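Local coordinates for putative phosphoenolpyruvate-dependent sugar phosphotransferase system (PTS) permease (Klebsiella pneumoniae subsp. pneumoniae, PDB 3MTQ), which probably acts as a IIA component of a phosphoenolpyruvate-dependent sugar phosphotransferase system, relaying phosphoryl groups during sugar uptake, at residues 20-25 and 125-130. Numbering follows the deposited sequence.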
loop_
_atom_site.group_PDB
_atom_site.type_symbol
_atom_site.label_atom_id
_atom_site.label_comp_id
_atom_site.label_asym_id
_atom_site.label_seq_id
_atom_site.Cartn_x
_atom_site.Cartn_y
_atom_site.Cartn_z
HETATM N N MSE A 20 21.607 -7.704 16.434
HETATM C CA MSE A 20 20.218 -7.429 16.771
HETATM C C MSE A 20 19.302 -8.086 15.767
HETATM O O MSE A 20 19.617 -8.148 14.562
HETATM C CB MSE A 20 19.975 -5.931 16.771
HETATM C CG MSE A 20 20.596 -5.229 17.933
HETATM SE SE MSE A 20 19.579 -5.288 19.566
HETATM C CE MSE A 20 17.968 -4.450 18.866
ATOM N N LYS A 21 18.177 -8.606 16.264
ATOM C CA LYS A 21 17.178 -9.161 15.362
ATOM C C LYS A 21 16.115 -8.118 15.111
ATOM O O LYS A 21 15.687 -7.397 16.007
ATOM C CB LYS A 21 16.550 -10.473 15.830
ATOM C CG LYS A 21 15.654 -11.063 14.759
ATOM C CD LYS A 21 15.797 -12.570 14.584
ATOM C CE LYS A 21 15.137 -13.027 13.303
ATOM N NZ LYS A 21 15.989 -12.874 12.074
ATOM N N ARG A 22 15.746 -8.016 13.850
ATOM C CA ARG A 22 14.716 -7.102 13.405
ATOM C C ARG A 22 13.541 -7.950 12.934
ATOM O O ARG A 22 13.747 -8.852 12.095
ATOM C CB ARG A 22 15.290 -6.253 12.287
ATOM C CG ARG A 22 14.425 -5.124 11.768
ATOM C CD ARG A 22 15.268 -4.241 10.888
ATOM N NE ARG A 22 16.028 -3.232 11.628
ATOM C CZ ARG A 22 17.188 -2.704 11.227
ATOM N NH1 ARG A 22 17.784 -3.124 10.112
ATOM N NH2 ARG A 22 17.784 -1.782 11.966
ATOM N N HIS A 23 12.352 -7.666 13.509
ATOM C CA HIS A 23 11.102 -8.280 13.135
ATOM C C HIS A 23 10.171 -7.213 12.559
ATOM O O HIS A 23 10.219 -6.050 12.973
ATOM C CB HIS A 23 10.395 -8.919 14.334
ATOM C CG HIS A 23 11.254 -9.821 15.170
ATOM N ND1 HIS A 23 11.370 -11.174 14.925
ATOM C CD2 HIS A 23 11.950 -9.582 16.309
ATOM C CE1 HIS A 23 12.146 -11.716 15.846
ATOM N NE2 HIS A 23 12.503 -10.773 16.701
ATOM N N TYR A 24 9.360 -7.605 11.579
ATOM C CA TYR A 24 8.392 -6.692 10.966
ATOM C C TYR A 24 6.970 -7.216 11.153
ATOM O O TYR A 24 6.724 -8.448 11.076
ATOM C CB TYR A 24 8.679 -6.510 9.467
ATOM C CG TYR A 24 10.116 -6.172 9.097
ATOM C CD1 TYR A 24 10.489 -4.871 8.758
ATOM C CD2 TYR A 24 11.091 -7.158 9.057
ATOM C CE1 TYR A 24 11.787 -4.572 8.408
ATOM C CE2 TYR A 24 12.398 -6.866 8.719
ATOM C CZ TYR A 24 12.741 -5.567 8.394
ATOM O OH TYR A 24 14.050 -5.321 8.046
ATOM N N ILE A 25 6.039 -6.296 11.410
ATOM C CA ILE A 25 4.618 -6.602 11.470
ATOM C C ILE A 25 3.933 -5.693 10.426
ATOM O O ILE A 25 4.163 -4.444 10.393
ATOM C CB ILE A 25 3.976 -6.343 12.829
ATOM C CG1 ILE A 25 4.497 -7.293 13.893
ATOM C CG2 ILE A 25 2.428 -6.419 12.692
ATOM C CD1 ILE A 25 4.161 -6.835 15.319
ATOM N N ASP A 125 22.278 -0.449 10.761
ATOM C CA ASP A 125 22.157 -0.504 12.226
ATOM C C ASP A 125 21.531 0.746 12.876
ATOM O O ASP A 125 21.019 0.676 13.999
ATOM C CB ASP A 125 23.524 -0.811 12.877
ATOM C CG ASP A 125 24.576 0.247 12.564
ATOM O OD1 ASP A 125 25.037 0.305 11.408
ATOM O OD2 ASP A 125 24.953 1.007 13.480
ATOM N N ASN A 126 21.595 1.893 12.214
ATOM C CA ASN A 126 20.922 3.092 12.730
ATOM C C ASN A 126 19.460 2.986 12.311
ATOM O O ASN A 126 19.106 3.271 11.148
ATOM C CB ASN A 126 21.592 4.340 12.148
ATOM C CG ASN A 126 20.999 5.659 12.658
ATOM O OD1 ASN A 126 19.842 5.750 13.074
ATOM N ND2 ASN A 126 21.799 6.711 12.566
ATOM N N THR A 127 18.611 2.536 13.233
ATOM C CA THR A 127 17.215 2.255 12.872
ATOM C C THR A 127 16.427 3.485 12.463
ATOM O O THR A 127 15.582 3.439 11.560
ATOM C CB THR A 127 16.526 1.476 13.961
ATOM O OG1 THR A 127 17.264 0.273 14.139
ATOM C CG2 THR A 127 15.070 1.163 13.563
ATOM N N GLU A 128 16.792 4.612 13.065
ATOM C CA GLU A 128 16.190 5.914 12.725
ATOM C C GLU A 128 16.470 6.292 11.280
ATOM O O GLU A 128 15.584 6.792 10.563
ATOM C CB GLU A 128 16.749 7.048 13.607
ATOM C CG GLU A 128 15.848 7.486 14.761
ATOM C CD GLU A 128 16.405 8.699 15.487
ATOM O OE1 GLU A 128 16.473 9.781 14.869
ATOM O OE2 GLU A 128 16.776 8.565 16.674
ATOM N N LYS A 129 17.720 6.087 10.868
ATOM C CA LYS A 129 18.189 6.379 9.519
ATOM C C LYS A 129 17.521 5.463 8.520
ATOM O O LYS A 129 17.032 5.909 7.517
ATOM C CB LYS A 129 19.716 6.241 9.451
ATOM C CG LYS A 129 20.360 6.405 8.095
ATOM C CD LYS A 129 21.893 6.295 8.219
ATOM C CE LYS A 129 22.569 6.207 6.846
ATOM N NZ LYS A 129 22.781 4.807 6.402
ATOM N N LEU A 130 17.479 4.167 8.811
ATOM C CA LEU A 130 16.738 3.216 7.965
ATOM C C LEU A 130 15.287 3.647 7.650
ATOM O O LEU A 130 14.846 3.672 6.472
ATOM C CB LEU A 130 16.707 1.861 8.675
ATOM C CG LEU A 130 15.805 0.727 8.140
ATOM C CD1 LEU A 130 16.374 0.167 6.867
ATOM C CD2 LEU A 130 15.676 -0.354 9.123
#
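A buried, arginine-centred side-chain contact, part hydrogen bond and part apolar cover, joins Arg22 at the start of inner strand 22-29 to Thr127 and Leu130 in the first turn of helix 127-141. The fold is the mannose-type IIA α/β domain, with a parallel sheet in strand order 2-1-3-4; helix 127-141 follows the loop after helix 112-120. The backbones stay well apart, with 9.7 Å between the CA atoms of Arg22 and Thr127, and the side chain of Arg22 spans the distance. Arg22 leaves the strand with CG anti to the backbone N (chi1 -174°) and bends at chi3, which turns its flat end to the helix. Arg22 NH2 donates in the guanidinium plane to Thr127 OG1 at 3.0 Å, a somewhat bent bond (140° at the hydrogen). Glu79 links the same two side chains a second time, OE1 in a salt bridge with Arg22 NE and OE2 hydrogen-bonded to Thr127 OG1, while Glu124 O accepts from Arg22 NH2. Asn126 is the N-cap of the helix: its OD1 takes Lys129 N at 3.1 Å, approached from above the carbonyl plane. One face of the guanidinium is covered by the CD2 methyl of Leu130, which sits over its centre, 3.5 Å from Arg22 CZ.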